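Local atomic coordinates of superoxide dismutase [Fe] (Sulfolobus acidocaldarius, PDB entry 1B06), a protein that destroys toxic superoxide radicals by converting them to hydrogen peroxide and molecular oxygen at an iron centre, one iron per subunit. Residues Y16-L21 and D28-H33. Residues are numbered along the deposited sequence; the frame is centred on the assembly and turned at random.
Sequences YKVDAL and DIIDVH. With FE (Fe (III) ion), chain G.
Ile30, in the first turn of helix 27-57, presses its branched side chain against Val18 and Leu21 in the loop that precedes the helix. The tight part centres on the backbone carbonyl of Val18: its O lies 3.3 Å from Ile30 CB and also touches CG1 and CG2, a van der Waals fit of carbonyl against aliphatic carbon. Toward the loop side chains the two branches of Ile30 part. CG2, opposite the backbone N about the first torsion, reaches Val18, with Val18 CB 4.0 Å from Ile30 CG2, and the two side chains run past each other in opposite directions. CG1 stands anti to the carbonyl carbon (chi1 -59°), and the further turn at chi2 (-64°) brings CD1 to Leu21; there the methyls Ile30 CD1 and Leu21 CD1 meet at 3.8 Å, the chains crossing nearly at right angles. Leu14 and Ile25 add to the packing on Ile30, and Met91 to that on Leu21, so Ile30 and Leu21 are buried among aliphatic and thioether side chains.

The outer side is looser. Val18 CG1 approaches Asp31 no nearer than 4.3 Å, at CA, and Asp31 OD1 is hydrogen-bonded to Asn35 ND2, one turn further along the same helix. Lys17 and Asp19, on either side of Val18 in sequence, start their side chains away from the helix, and both residues are exposed. A type I beta turn from Lys17 to Ala20, closed by Ala20 N to Lys17 O (3.0 Å), bends the loop so that Val18 faces the helix.

One turn beyond Ile30, His33 NE2 binds the iron at 2.2 Å, with a water, His84, Asp170 and His174 as the other ligands. The contact thus packs the loop before helix 27-57, within the alpha-hairpin region, onto the helix that supplies His33, the first in sequence of the four protein ligands of the iron/manganese superoxide dismutase site.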
ATOM      1  N   TYR A  16      17.023   0.225  29.231  1.00 21.43           N
ATOM      2  CA  TYR A  16      16.627   0.582  30.591  1.00 20.26           C
ATOM      3  C   TYR A  16      15.619  -0.440  31.093  1.00 23.02           C
ATOM      4  O   TYR A  16      15.296  -1.394  30.385  1.00 21.91           O
ATOM      5  CB  TYR A  16      15.994   1.976  30.603  1.00 18.15           C
ATOM      6  CG  TYR A  16      15.249   2.288  29.327  1.00 15.47           C
ATOM      7  CD1 TYR A  16      14.046   1.652  29.031  1.00 15.21           C
ATOM      8  CD2 TYR A  16      15.778   3.169  28.389  1.00 12.20           C
ATOM      9  CE1 TYR A  16      13.391   1.878  27.832  1.00 18.28           C
ATOM     10  CE2 TYR A  16      15.132   3.405  27.182  1.00 15.84           C
ATOM     11  CZ  TYR A  16      13.942   2.756  26.908  1.00 18.19           C
ATOM     12  OH  TYR A  16      13.312   2.964  25.705  1.00 16.35           O
ATOM     13  N   LYS A  17      15.125  -0.241  32.313  1.00 25.86           N
ATOM     14  CA  LYS A  17      14.144  -1.150  32.893  1.00 26.16           C
ATOM     15  C   LYS A  17      12.794  -0.883  32.248  1.00 24.51           C
ATOM     16  O   LYS A  17      12.530   0.232  31.806  1.00 26.68           O
ATOM     17  CB  LYS A  17      14.064  -0.946  34.402  1.00 32.32           C
ATOM     18  CG  LYS A  17      15.339  -1.319  35.131  1.00 40.52           C
ATOM     19  CD  LYS A  17      15.067  -1.640  36.591  1.00 52.27           C
ATOM     20  CE  LYS A  17      16.351  -1.629  37.412  1.00 60.45           C
ATOM     21  NZ  LYS A  17      16.149  -2.188  38.781  1.00 65.70           N
ATOM     22  N   VAL A  18      11.940  -1.902  32.198  1.00 25.13           N
ATOM     23  CA  VAL A  18      10.630  -1.767  31.561  1.00 27.13           C
ATOM     24  C   VAL A  18       9.707  -0.734  32.193  1.00 25.57           C
ATOM     25  O   VAL A  18       8.689  -0.373  31.604  1.00 24.28           O
ATOM     26  CB  VAL A  18       9.879  -3.116  31.514  1.00 25.08           C
ATOM     27  CG1 VAL A  18      10.670  -4.121  30.699  1.00 27.54           C
ATOM     28  CG2 VAL A  18       9.643  -3.634  32.918  1.00 29.22           C
ATOM     29  N   ASP A  19      10.052  -0.263  33.388  1.00 24.85           N
ATOM     30  CA  ASP A  19       9.224   0.731  34.060  1.00 24.23           C
ATOM     31  C   ASP A  19       9.919   2.084  34.126  1.00 22.71           C
ATOM     32  O   ASP A  19       9.462   2.985  34.827  1.00 26.66           O
ATOM     33  CB  ASP A  19       8.870   0.261  35.473  1.00 27.24           C
ATOM     34  CG  ASP A  19      10.082   0.167  36.382  1.00 31.60           C
ATOM     35  OD1 ASP A  19      11.222   0.243  35.879  1.00 34.49           O
ATOM     36  OD2 ASP A  19       9.897   0.018  37.606  1.00 36.27           O
ATOM     37  N   ALA A  20      11.015   2.227  33.382  1.00 20.61           N
ATOM     38  CA  ALA A  20      11.780   3.470  33.366  1.00 17.73           C
ATOM     39  C   ALA A  20      11.105   4.649  32.652  1.00 22.37           C
ATOM     40  O   ALA A  20      11.502   5.802  32.847  1.00 16.68           O
ATOM     41  CB  ALA A  20      13.150   3.219  32.754  1.00 16.96           C
ATOM     42  N   LEU A  21      10.095   4.377  31.830  1.00 22.98           N
ATOM     43  CA  LEU A  21       9.416   5.448  31.102  1.00 21.34           C
ATOM     44  C   LEU A  21       8.116   5.910  31.759  1.00 23.40           C
ATOM     45  O   LEU A  21       7.413   6.766  31.221  1.00 22.84           O
ATOM     46  CB  LEU A  21       9.134   5.008  29.664  1.00 13.97           C
ATOM     47  CG  LEU A  21      10.362   4.621  28.840  1.00 21.92           C
ATOM     48  CD1 LEU A  21       9.934   4.267  27.414  1.00 19.89           C
ATOM     49  CD2 LEU A  21      11.353   5.772  28.829  1.00 16.63           C
ATOM     50  N   ASP A  28       3.581  -2.055  31.732  1.00 21.63           N
ATOM     51  CA  ASP A  28       2.755  -3.108  31.150  1.00 24.77           C
ATOM     52  C   ASP A  28       2.868  -3.083  29.634  1.00 26.13           C
ATOM     53  O   ASP A  28       2.855  -4.127  28.982  1.00 26.62           O
ATOM     54  CB  ASP A  28       1.291  -2.923  31.540  1.00 34.61           C
ATOM     55  CG  ASP A  28       1.035  -3.233  32.996  1.00 42.72           C
ATOM     56  OD1 ASP A  28       1.855  -3.951  33.608  1.00 46.69           O
ATOM     57  OD2 ASP A  28       0.011  -2.756  33.528  1.00 48.81           O
ATOM     58  N   ILE A  29       2.974  -1.880  29.078  1.00 23.22           N
ATOM     59  CA  ILE A  29       3.091  -1.709  27.640  1.00 19.87           C
ATOM     60  C   ILE A  29       4.496  -2.081  27.183  1.00 19.49           C
ATOM     61  O   ILE A  29       4.667  -2.884  26.270  1.00 16.40           O
ATOM     62  CB  ILE A  29       2.793  -0.251  27.240  1.00 17.82           C
ATOM     63  CG1 ILE A  29       1.282  -0.007  27.273  1.00 17.04           C
ATOM     64  CG2 ILE A  29       3.351   0.039  25.860  1.00 19.65           C
ATOM     65  CD1 ILE A  29       0.900   1.460  27.211  1.00 17.13           C
ATOM     66  N   ILE A  30       5.497  -1.500  27.833  1.00 17.04           N
ATOM     67  CA  ILE A  30       6.887  -1.758  27.488  1.00 18.98           C
ATOM     68  C   ILE A  30       7.235  -3.240  27.528  1.00 19.38           C
ATOM     69  O   ILE A  30       7.919  -3.751  26.644  1.00 22.92           O
ATOM     70  CB  ILE A  30       7.832  -0.989  28.433  1.00 15.92           C
ATOM     71  CG1 ILE A  30       7.550   0.508  28.327  1.00 19.49           C
ATOM     72  CG2 ILE A  30       9.288  -1.264  28.067  1.00 13.75           C
ATOM     73  CD1 ILE A  30       7.852   1.098  26.947  1.00 21.92           C
ATOM     74  N   ASP A  31       6.758  -3.930  28.554  1.00 20.44           N
ATOM     75  CA  ASP A  31       7.026  -5.352  28.702  1.00 19.45           C
ATOM     76  C   ASP A  31       6.606  -6.173  27.479  1.00 19.78           C
ATOM     77  O   ASP A  31       7.434  -6.843  26.861  1.00 16.79           O
ATOM     78  CB  ASP A  31       6.312  -5.877  29.947  1.00 24.53           C
ATOM     79  CG  ASP A  31       6.660  -7.320  30.255  1.00 30.63           C
ATOM     80  OD1 ASP A  31       7.854  -7.682  30.172  1.00 25.90           O
ATOM     81  OD2 ASP A  31       5.734  -8.094  30.580  1.00 37.59           O
ATOM     82  N   VAL A  32       5.320  -6.122  27.134  1.00 19.49           N
ATOM     83  CA  VAL A  32       4.802  -6.869  25.986  1.00 18.05           C
ATOM     84  C   VAL A  32       5.237  -6.281  24.634  1.00 19.44           C
ATOM     85  O   VAL A  32       5.362  -7.002  23.644  1.00 19.19           O
ATOM     86  CB  VAL A  32       3.260  -6.953  26.031  1.00 14.62           C
ATOM     87  CG1 VAL A  32       2.657  -5.570  25.866  1.00 18.24           C
ATOM     88  CG2 VAL A  32       2.759  -7.886  24.949  1.00 16.83           C
ATOM     89  N   HIS A  33       5.464  -4.971  24.598  1.00 16.84           N
ATOM     90  CA  HIS A  33       5.902  -4.296  23.378  1.00 17.51           C
ATOM     91  C   HIS A  33       7.292  -4.796  23.002  1.00 17.80           C
ATOM     92  O   HIS A  33       7.594  -5.032  21.831  1.00 16.96           O
ATOM     93  CB  HIS A  33       5.955  -2.785  23.614  1.00 12.29           C
ATOM     94  CG  HIS A  33       5.990  -1.970  22.358  1.00 17.56           C
ATOM     95  ND1 HIS A  33       5.859  -0.597  22.362  1.00 11.19           N
ATOM     96  CD2 HIS A  33       6.123  -2.331  21.059  1.00 12.50           C
ATOM     97  CE1 HIS A  33       5.907  -0.149  21.121  1.00 14.43           C
ATOM     98  NE2 HIS A  33       6.068  -1.181  20.311  1.00 13.36           N
TER
HETATM   99 FE    FE G 322       5.554  -1.129  18.145  1.00 18.06          FE
HETATM  100  O   HOH W   1       5.193  -1.006  16.102  1.00 15.16           O